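Local coordinates for protein oxidized polyvinyl alcohol hydrolase (Pseudomonas sp. VM15C, PDB 3WWC) that hydrolyses beta-diketones such as 4,6-nonanedione and cleaves oxidized polyvinyl alcohol in the second step of polyvinyl alcohol degradation, at residues G132-A135 / D136-E140; V235-Y238 / P239-K243; H303-Q307 / L308-E312. The protein carries 1 engineered substitution. All coordinates share one frame; numbering follows the deposited sequence.

Interaction 1 (G132-A135 / D136-E140); sequences GRAA and DPSGE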
ATOM      1  N   GLY A 132      -3.049 -10.682   1.104  1.00  8.77           N
ATOM      2  CA  GLY A 132      -2.175 -11.739   0.613  1.00  8.53           C
ATOM      3  C   GLY A 132      -2.844 -13.086   0.876  1.00  8.23           C
ATOM      4  O   GLY A 132      -3.477 -13.264   1.915  1.00  9.87           O
ATOM      5  N   ARG A 133      -2.651 -14.026  -0.026  1.00  9.88           N
ATOM      6  CA  ARG A 133      -3.249 -15.348   0.191  1.00  8.87           C
ATOM      7  C   ARG A 133      -2.478 -16.090   1.256  1.00 10.86           C
ATOM      8  O   ARG A 133      -1.270 -15.912   1.399  1.00 11.55           O
ATOM      9  CB  ARG A 133      -3.271 -16.122  -1.137  1.00 10.95           C
ATOM     10  CG  ARG A 133      -1.886 -16.488  -1.684  1.00  8.54           C
ATOM     11  CD  ARG A 133      -2.056 -17.214  -3.010  1.00  9.73           C
ATOM     12  NE  ARG A 133      -0.839 -17.370  -3.788  1.00 12.36           N
ATOM     13  CZ  ARG A 133      -0.118 -18.493  -3.811  1.00 12.19           C
ATOM     14  NH1 ARG A 133      -0.502 -19.534  -3.072  1.00 13.18           N
ATOM     15  NH2 ARG A 133       0.942 -18.588  -4.611  1.00 11.09           N
ATOM     16  N   ALA A 134      -3.198 -16.888   2.035  1.00  9.82           N
ATOM     17  CA  ALA A 134      -2.601 -17.680   3.083  1.00 12.42           C
ATOM     18  C   ALA A 134      -1.692 -18.748   2.481  1.00 13.56           C
ATOM     19  O   ALA A 134      -1.809 -19.080   1.318  1.00 12.92           O
ATOM     20  CB  ALA A 134      -3.714 -18.343   3.900  1.00 11.94           C
ATOM     21  N   ALA A 135      -0.794 -19.289   3.308  1.00 14.78           N
ATOM     22  CA  ALA A 135       0.174 -20.300   2.873  1.00 16.10           C
ATOM     23  C   ALA A 135      -0.418 -21.674   2.672  1.00 17.13           C
ATOM     24  O   ALA A 135       0.170 -22.494   1.974  1.00 19.45           O
ATOM     25  CB  ALA A 135       1.268 -20.381   3.873  1.00 18.87           C
ATOM     26  N   ASP A 136      -1.578 -21.930   3.262  1.00 15.56           N
ATOM     27  CA  ASP A 136      -2.205 -23.257   3.096  1.00 15.94           C
ATOM     28  C   ASP A 136      -3.184 -23.227   1.931  1.00 15.46           C
ATOM     29  O   ASP A 136      -3.528 -22.162   1.408  1.00 15.59           O
ATOM     30  CB  ASP A 136      -2.917 -23.610   4.388  1.00 15.14           C
ATOM     31  CG  ASP A 136      -4.018 -22.651   4.710  1.00 16.80           C
ATOM     32  OD1 ASP A 136      -5.149 -22.916   4.281  1.00 17.94           O
ATOM     33  OD2 ASP A 136      -3.746 -21.634   5.385  1.00 19.32           O
ATOM     34  N   PRO A 137      -3.740 -24.377   1.547  1.00 14.22           N
ATOM     35  CA  PRO A 137      -4.669 -24.421   0.430  1.00 14.36           C
ATOM     36  C   PRO A 137      -5.906 -23.558   0.465  1.00 13.10           C
ATOM     37  O   PRO A 137      -6.488 -23.335  -0.579  1.00 14.73           O
ATOM     38  CB  PRO A 137      -4.993 -25.919   0.302  1.00 14.22           C
ATOM     39  CG  PRO A 137      -3.710 -26.533   0.760  1.00 15.27           C
ATOM     40  CD  PRO A 137      -3.351 -25.730   1.980  1.00 15.48           C
ATOM     41  N   SER A 138      -6.316 -23.075   1.629  1.00 14.42           N
ATOM     42  CA  SER A 138      -7.493 -22.217   1.640  1.00 13.22           C
ATOM     43  C   SER A 138      -7.181 -20.922   0.920  1.00 12.81           C
ATOM     44  O   SER A 138      -8.102 -20.179   0.553  1.00 13.57           O
ATOM     45  CB  SER A 138      -7.946 -21.926   3.066  1.00 13.73           C
ATOM     46  OG  SER A 138      -6.995 -21.179   3.815  1.00 15.64           O
ATOM     47  N   GLY A 139      -5.906 -20.628   0.695  1.00 13.13           N
ATOM     48  CA  GLY A 139      -5.576 -19.386  -0.034  1.00 13.75           C
ATOM     49  C   GLY A 139      -5.652 -19.482  -1.547  1.00 14.71           C
ATOM     50  O   GLY A 139      -5.536 -18.497  -2.262  1.00 14.12           O
ATOM     51  N   GLU A 140      -5.857 -20.702  -2.055  1.00 14.93           N
ATOM     52  CA  GLU A 140      -5.855 -20.910  -3.485  1.00 16.04           C
ATOM     53  C   GLU A 140      -6.732 -19.971  -4.266  1.00 15.80           C
ATOM     54  O   GLU A 140      -6.317 -19.446  -5.328  1.00 13.18           O
ATOM     55  CB  GLU A 140      -6.271 -22.366  -3.750  1.00 19.42           C
ATOM     56  CG  GLU A 140      -6.319 -22.782  -5.216  1.00 24.43           C
ATOM     57  CD  GLU A 140      -4.945 -22.957  -5.838  1.00 26.95           C
ATOM     58  OE1 GLU A 140      -3.900 -22.968  -5.126  1.00 28.38           O
ATOM     59  OE2 GLU A 140      -4.935 -23.083  -7.088  1.00 31.31           O
TER
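Asp136 OD1 is gripped by two donors of Ser138, while the other oxygen of the same carboxylate, Asp136 OD2, rests against Ala134 CB at 3.6 Å. The hydroxyl OG of Ser138 donates to Asp136 OD1 over 2.6 Å, arriving on the syn side and 20° out of the carboxylate plane. The backbone N of Ser138 donates to the same Asp136 OD1 over 2.9 Å, from above that plane, and the two bonds on this one oxygen limit the rotation of the carboxylate. Asp136 CG sits between its backbone N and carbonyl carbon (chi1 62°), which folds the acid over the next two residues. This is an Asx turn, and it leads into the 3-10 turn that begins at Pro137, in the loop between strand 96-100 and helix 148-160; at its start Gly139 N donates to Asp136 O. The turn brings the chain back on itself, with Gly139 CA 4.0 Å from Ala134 O. Arg133 lays the root of its side chain, CB, 3.5 Å from Gly139 O, while the extended chain carries its guanidinium beyond, where NH2 donates to Gly211 O. Arg133 NH1 remains 5.2 Å from Glu140 OE1, whose salt bridge is with Lys143.

Interaction 2 (V235-Y238 / P239-K243); sequences VGPY and PLPAK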
ATOM      1  N   VAL A 235       1.324 -11.845  -2.237  1.00  9.04           N
ATOM      2  CA  VAL A 235       0.649 -10.534  -2.206  1.00  8.63           C
ATOM      3  C   VAL A 235      -0.160 -10.309  -3.481  1.00  9.38           C
ATOM      4  O   VAL A 235      -1.165  -9.571  -3.468  1.00  9.25           O
ATOM      5  CB  VAL A 235       1.711  -9.391  -2.058  1.00  8.57           C
ATOM      6  CG1 VAL A 235       2.564  -9.241  -3.350  1.00  9.31           C
ATOM      7  CG2 VAL A 235       1.016  -8.055  -1.750  1.00  8.43           C
ATOM      8  N   GLY A 236       0.210 -10.976  -4.576  1.00  9.47           N
ATOM      9  CA  GLY A 236      -0.450 -10.663  -5.845  1.00  9.83           C
ATOM     10  C   GLY A 236      -1.073 -11.840  -6.545  1.00 10.35           C
ATOM     11  O   GLY A 236      -1.300 -12.872  -5.953  1.00 11.54           O
ATOM     12  N   PRO A 237      -1.442 -11.629  -7.789  1.00 11.27           N
ATOM     13  CA  PRO A 237      -2.033 -12.694  -8.597  1.00 12.88           C
ATOM     14  C   PRO A 237      -0.927 -13.753  -8.736  1.00 13.81           C
ATOM     15  O   PRO A 237       0.255 -13.439  -8.596  1.00 13.15           O
ATOM     16  CB  PRO A 237      -2.234 -11.989  -9.960  1.00 12.59           C
ATOM     17  CG  PRO A 237      -2.306 -10.554  -9.647  1.00 14.21           C
ATOM     18  CD  PRO A 237      -1.333 -10.352  -8.534  1.00 12.17           C
ATOM     19  N   TYR A 238      -1.310 -15.001  -8.983  1.00 13.99           N
ATOM     20  CA  TYR A 238      -0.327 -16.037  -9.350  1.00 12.69           C
ATOM     21  C   TYR A 238      -0.656 -16.621 -10.758  1.00 12.85           C
ATOM     22  O   TYR A 238      -1.756 -17.131 -10.981  1.00 15.40           O
ATOM     23  CB  TYR A 238      -0.288 -17.227  -8.404  1.00 13.85           C
ATOM     24  CG  TYR A 238       0.716 -18.217  -8.947  1.00 15.63           C
ATOM     25  CD1 TYR A 238       2.079 -17.941  -8.910  1.00 15.00           C
ATOM     26  CD2 TYR A 238       0.282 -19.346  -9.655  1.00 16.90           C
ATOM     27  CE1 TYR A 238       2.997 -18.749  -9.583  1.00 15.67           C
ATOM     28  CE2 TYR A 238       1.186 -20.155 -10.321  1.00 17.54           C
ATOM     29  CZ  TYR A 238       2.540 -19.849 -10.280  1.00 17.46           C
ATOM     30  OH  TYR A 238       3.459 -20.656 -10.915  1.00 18.19           O
ATOM     31  N   PRO A 239       0.242 -16.452 -11.728  1.00 12.59           N
ATOM     32  CA  PRO A 239       1.532 -15.744 -11.650  1.00 13.30           C
ATOM     33  C   PRO A 239       1.260 -14.247 -11.655  1.00 14.02           C
ATOM     34  O   PRO A 239       0.130 -13.813 -11.934  1.00 14.71           O
ATOM     35  CB  PRO A 239       2.266 -16.170 -12.927  1.00 14.16           C
ATOM     36  CG  PRO A 239       1.150 -16.505 -13.865  1.00 16.98           C
ATOM     37  CD  PRO A 239       0.083 -17.119 -13.043  1.00 13.92           C
ATOM     38  N   LEU A 240       2.292 -13.458 -11.357  1.00 13.50           N
ATOM     39  CA  LEU A 240       2.169 -11.997 -11.373  1.00 13.52           C
ATOM     40  C   LEU A 240       1.854 -11.632 -12.815  1.00 14.11           C
ATOM     41  O   LEU A 240       2.240 -12.344 -13.759  1.00 16.34           O
ATOM     42  CB  LEU A 240       3.497 -11.348 -10.960  1.00 11.43           C
ATOM     43  CG  LEU A 240       3.878 -11.597  -9.501  1.00 11.32           C
ATOM     44  CD1 LEU A 240       5.287 -11.013  -9.290  1.00 10.64           C
ATOM     45  CD2 LEU A 240       2.899 -10.921  -8.566  1.00 11.82           C
ATOM     46  N   PRO A 241       1.160 -10.516 -13.015  1.00 14.57           N
ATOM     47  CA  PRO A 241       0.816 -10.106 -14.384  1.00 15.56           C
ATOM     48  C   PRO A 241       2.010  -9.837 -15.283  1.00 15.31           C
ATOM     49  O   PRO A 241       3.025  -9.316 -14.840  1.00 15.57           O
ATOM     50  CB  PRO A 241      -0.068  -8.887 -14.182  1.00 16.64           C
ATOM     51  CG  PRO A 241       0.164  -8.423 -12.774  1.00 16.49           C
ATOM     52  CD  PRO A 241       0.644  -9.598 -11.980  1.00 16.06           C
ATOM     53  N   ALA A 242       1.898 -10.193 -16.569  1.00 15.49           N
ATOM     54  CA  ALA A 242       3.005  -9.956 -17.495  1.00 16.33           C
ATOM     55  C   ALA A 242       3.124  -8.467 -17.759  1.00 15.96           C
ATOM     56  O   ALA A 242       4.236  -7.942 -17.997  1.00 16.26           O
ATOM     57  CB  ALA A 242       2.744 -10.696 -18.817  1.00 16.49           C
ATOM     58  N   LYS A 243       1.980  -7.797 -17.740  1.00 16.68           N
ATOM     59  CA  LYS A 243       1.962  -6.355 -17.976  1.00 17.25           C
ATOM     60  C   LYS A 243       0.915  -5.654 -17.144  1.00 17.69           C
ATOM     61  O   LYS A 243      -0.238  -6.115 -17.018  1.00 19.95           O
ATOM     62  CB  LYS A 243       1.705  -6.024 -19.437  1.00 21.44           C
ATOM     63  CG  LYS A 243       2.101  -4.581 -19.731  1.00 25.26           C
ATOM     64  CD  LYS A 243       2.082  -4.223 -21.194  1.00 29.66           C
ATOM     65  CE  LYS A 243       2.586  -2.792 -21.337  1.00 31.43           C
ATOM     66  NZ  LYS A 243       2.661  -2.392 -22.786  1.00 35.59           N
TER
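Tyr238 and Pro239 are joined by a cis peptide bond and cross at about a right angle, the proline lying over one face of the phenol ring. Pro239 CD stands 4.2 Å from the centroid of the Tyr238 ring and 17° off its normal, a CH-pi contact displaced toward the rim. The first torsion of Tyr238 (chi1 178°) puts CG beside its own carbonyl carbon, which brings the ring against the proline that follows; Tyr238 CG is 3.3 Å from Pro239 N. At the far end of the ring, OH is bonded to Asp209 O. A second pair, Pro237 and Pro241, also crosses at about a right angle, with Pro237 CG 3.9 Å from Pro241 CD, and Leu240 fills in beside them with CD2 4.3 Å from Pro237 CD. Pro237 also packs on Leu188 and Phe189 of helix 178-189. Across the bend Pro237 O and Leu240 N approach to 3.4 Å at an angle too poor for a hydrogen bond, and Leu240 N is bound by Gln232 OE1 instead. The CA atoms of Pro237 and Leu240 are 5.1 Å apart. A reversal of this kind, with cis proline in third place, extended backbone at both central residues and no closing hydrogen bond, is a type VIb turn, here with the aromatic-proline pairing that favours the cis peptide.

Interaction 3 (H303-Q307 / L308-E312); sequences HMWPQ and LNTQE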
ATOM      1  N   HIS A 303      10.552   0.027  11.133  1.00 16.32           N
ATOM      2  CA  HIS A 303       9.266  -0.422  10.648  1.00 15.82           C
ATOM      3  C   HIS A 303       8.148   0.368  11.298  1.00 18.97           C
ATOM      4  O   HIS A 303       7.525  -0.093  12.283  1.00 21.84           O
ATOM      5  CB  HIS A 303       9.061  -1.900  10.977  1.00 17.58           C
ATOM      6  CG  HIS A 303       7.929  -2.529  10.223  1.00 16.82           C
ATOM      7  ND1 HIS A 303       7.939  -2.672   8.852  1.00 16.77           N
ATOM      8  CD2 HIS A 303       6.754  -3.061  10.647  1.00 18.66           C
ATOM      9  CE1 HIS A 303       6.819  -3.267   8.461  1.00 17.45           C
ATOM     10  NE2 HIS A 303       6.089  -3.517   9.536  1.00 19.57           N
ATOM     11  N   MET A 304       7.931   1.570  10.796  1.00 15.40           N
ATOM     12  CA  MET A 304       6.879   2.464  11.276  1.00 13.94           C
ATOM     13  C   MET A 304       6.767   3.540  10.212  1.00 11.24           C
ATOM     14  O   MET A 304       7.531   3.529   9.260  1.00 12.12           O
ATOM     15  CB  MET A 304       7.241   3.091  12.628  1.00 17.80           C
ATOM     16  CG  MET A 304       8.580   3.681  12.651  1.00 19.46           C
ATOM     17  SD  MET A 304       9.186   3.987  14.382  1.00 26.69           S
ATOM     18  CE  MET A 304       7.833   4.416  15.161  1.00 19.75           C
ATOM     19  N   TRP A 305       5.792   4.412  10.319  1.00 10.20           N
ATOM     20  CA  TRP A 305       5.693   5.455   9.300  1.00  9.79           C
ATOM     21  C   TRP A 305       6.984   6.249   9.347  1.00 10.61           C
ATOM     22  O   TRP A 305       7.527   6.470  10.426  1.00 11.58           O
ATOM     23  CB  TRP A 305       4.536   6.397   9.641  1.00  9.87           C
ATOM     24  CG  TRP A 305       4.131   7.226   8.451  1.00  9.47           C
ATOM     25  CD1 TRP A 305       4.680   8.439   8.029  1.00  8.96           C
ATOM     26  CD2 TRP A 305       3.195   6.836   7.464  1.00  8.62           C
ATOM     27  NE1 TRP A 305       4.131   8.786   6.837  1.00  9.88           N
ATOM     28  CE2 TRP A 305       3.215   7.821   6.456  1.00  8.18           C
ATOM     29  CE3 TRP A 305       2.336   5.744   7.331  1.00 10.04           C
ATOM     30  CZ2 TRP A 305       2.412   7.747   5.298  1.00  8.25           C
ATOM     31  CZ3 TRP A 305       1.534   5.654   6.205  1.00  9.91           C
ATOM     32  CH2 TRP A 305       1.579   6.665   5.180  1.00  8.54           C
ATOM     33  N   PRO A 306       7.474   6.740   8.207  1.00  9.60           N
ATOM     34  CA  PRO A 306       8.709   7.547   8.103  1.00 10.43           C
ATOM     35  C   PRO A 306       8.722   8.546   9.259  1.00 11.61           C
ATOM     36  O   PRO A 306       7.769   9.311   9.443  1.00 10.78           O
ATOM     37  CB  PRO A 306       8.542   8.217   6.740  1.00 11.16           C
ATOM     38  CG  PRO A 306       8.053   6.983   5.919  1.00 10.33           C
ATOM     39  CD  PRO A 306       6.943   6.420   6.862  1.00  9.56           C
ATOM     40  N   GLN A 307       9.827   8.520  10.021  1.00 11.67           N
ATOM     41  CA  GLN A 307       9.933   9.314  11.231  1.00 12.00           C
ATOM     42  C   GLN A 307      10.724  10.588  11.108  1.00 11.72           C
ATOM     43  O   GLN A 307      10.449  11.557  11.846  1.00 13.21           O
ATOM     44  CB  GLN A 307      10.584   8.470  12.331  1.00 11.48           C
ATOM     45  CG  GLN A 307       9.741   7.259  12.751  1.00 11.46           C
ATOM     46  CD  GLN A 307       8.478   7.655  13.471  1.00 14.16           C
ATOM     47  OE1 GLN A 307       7.361   7.438  12.968  1.00 15.95           O
ATOM     48  NE2 GLN A 307       8.618   8.242  14.645  1.00 13.90           N
ATOM     49  N   LEU A 308      11.704  10.576  10.227  1.00 12.69           N
ATOM     50  CA  LEU A 308      12.511  11.771  10.021  1.00 13.85           C
ATOM     51  C   LEU A 308      11.775  12.736   9.067  1.00 12.38           C
ATOM     52  O   LEU A 308      11.454  12.370   7.923  1.00 12.43           O
ATOM     53  CB  LEU A 308      13.876  11.395   9.423  1.00 14.97           C
ATOM     54  CG  LEU A 308      14.687  10.409  10.254  1.00 17.68           C
ATOM     55  CD1 LEU A 308      15.848   9.852   9.365  1.00 19.16           C
ATOM     56  CD2 LEU A 308      15.164  11.095  11.548  1.00 20.10           C
ATOM     57  N   ASN A 309      11.549  13.973   9.510  1.00 11.84           N
ATOM     58  CA  ASN A 309      10.864  14.980   8.664  1.00 10.46           C
ATOM     59  C   ASN A 309       9.633  14.376   8.040  1.00 11.76           C
ATOM     60  O   ASN A 309       9.418  14.453   6.832  1.00 10.92           O
ATOM     61  CB  ASN A 309      11.842  15.488   7.594  1.00 12.52           C
ATOM     62  CG  ASN A 309      13.073  16.124   8.211  1.00 11.99           C
ATOM     63  OD1 ASN A 309      12.924  16.988   9.077  1.00 14.99           O
ATOM     64  ND2 ASN A 309      14.259  15.737   7.777  1.00 13.83           N
ATOM     65  N   THR A 310       8.799  13.810   8.896  1.00 10.78           N
ATOM     66  CA  THR A 310       7.604  13.100   8.450  1.00 10.74           C
ATOM     67  C   THR A 310       6.721  13.849   7.492  1.00 10.89           C
ATOM     68  O   THR A 310       6.388  13.326   6.433  1.00 10.29           O
ATOM     69  CB  THR A 310       6.767  12.674   9.645  1.00 11.00           C
ATOM     70  OG1 THR A 310       7.559  11.819  10.472  1.00 11.70           O
ATOM     71  CG2 THR A 310       5.499  11.885   9.174  1.00  9.34           C
ATOM     72  N   GLN A 311       6.306  15.061   7.835  1.00 11.52           N
ATOM     73  CA  GLN A 311       5.431  15.787   6.918  1.00 11.43           C
ATOM     74  C   GLN A 311       6.168  16.238   5.673  1.00 11.54           C
ATOM     75  O   GLN A 311       5.566  16.272   4.589  1.00 10.17           O
ATOM     76  CB  GLN A 311       4.760  16.982   7.633  1.00 10.55           C
ATOM     77  CG  GLN A 311       3.750  16.568   8.687  1.00 14.91           C
ATOM     78  CD  GLN A 311       2.622  15.729   8.052  1.00 16.72           C
ATOM     79  OE1 GLN A 311       2.124  16.035   6.973  1.00 19.85           O
ATOM     80  NE2 GLN A 311       2.287  14.636   8.699  1.00 18.16           N
ATOM     81  N   GLU A 312       7.427  16.617   5.791  1.00 10.62           N
ATOM     82  CA  GLU A 312       8.189  16.949   4.575  1.00 11.05           C
ATOM     83  C   GLU A 312       8.202  15.711   3.658  1.00  9.49           C
ATOM     84  O   GLU A 312       8.063  15.832   2.448  1.00  9.11           O
ATOM     85  CB  GLU A 312       9.653  17.296   4.867  1.00 11.66           C
ATOM     86  CG  GLU A 312       9.848  18.627   5.570  1.00 15.19           C
ATOM     87  CD  GLU A 312      11.338  18.832   5.826  1.00 16.33           C
ATOM     88  OE1 GLU A 312      12.163  18.576   4.920  1.00 18.72           O
ATOM     89  OE2 GLU A 312      11.657  19.231   6.966  1.00 22.04           O
TER
HETATM   90  O   HOH W   1       9.134  14.393  11.813  1.00 18.13           O
HETATM   91  O   HOH W   2       8.430  12.656  12.767  1.00 23.00           O
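With chi1 at -60°, Thr310 sets its hydroxyl beside its own backbone N and swings its methyl round to the carbonyl side, which lets the two branches serve different partners in the preceding loop. OG1 donates to Pro306 O over 2.7 Å, meeting the carbonyl at 133° and tilted 22° from its plane. CG2 comes to 3.7 Å from Trp305 CD1, the two side chains crossing at about a right angle. Trp305, its CG carried to the carbonyl side, takes Pro306 CD over one ring face near the rim and passes its NE1 to Asn314 OD1 one turn further along the helix. Water 2 bridges the bend, donating to Gln307 O at 2.5 Å and to Thr310 OG1 at 2.6 Å. Water 1 accepts from Thr310 N at 3.0 Å and so serves an amide of the first helical turn. The residue in the N-cap position, Asn309, makes no capping bond with its side chain; its ND2 is held by Glu340 O. The contact closes the loop that leads from strand 292-298 into helix 310-322. Further back in this loop His303 binds Asp258 and bound butanoic acid, a place and pairing consistent with the histidine of an alpha/beta-hydrolase triad. The threonine hydroxyl thus acts both as donor and acceptor, while water and a citrate, probably from the crystallisation liquor, accept from amides at the helix start, the citrate from Gln311 and Glu312; the positive dipole end would probably favour such an anion.

All three interactions are local folds of continuous chain and partly buried; interactions 1 and 2 lie in loops, while interaction 3 joins a loop to the start of helix 310-322. Interactions 1 and 2 lie on one side of the chain's centre and touch, Arg133 NH2 packing 4.2 Å from Tyr238 CB, so two loops far apart in sequence meet there. Interaction 3 lies on the opposite side, its centre about 30 Å or more from those of the other two. Their chemistry differs: interaction 1 rests on a carboxylate at an exposed turn, interaction 2 on proline and aromatic packing against helix 178-189, and interaction 3 on a hydroxyl and ordered water where the His303 loop enters a helix.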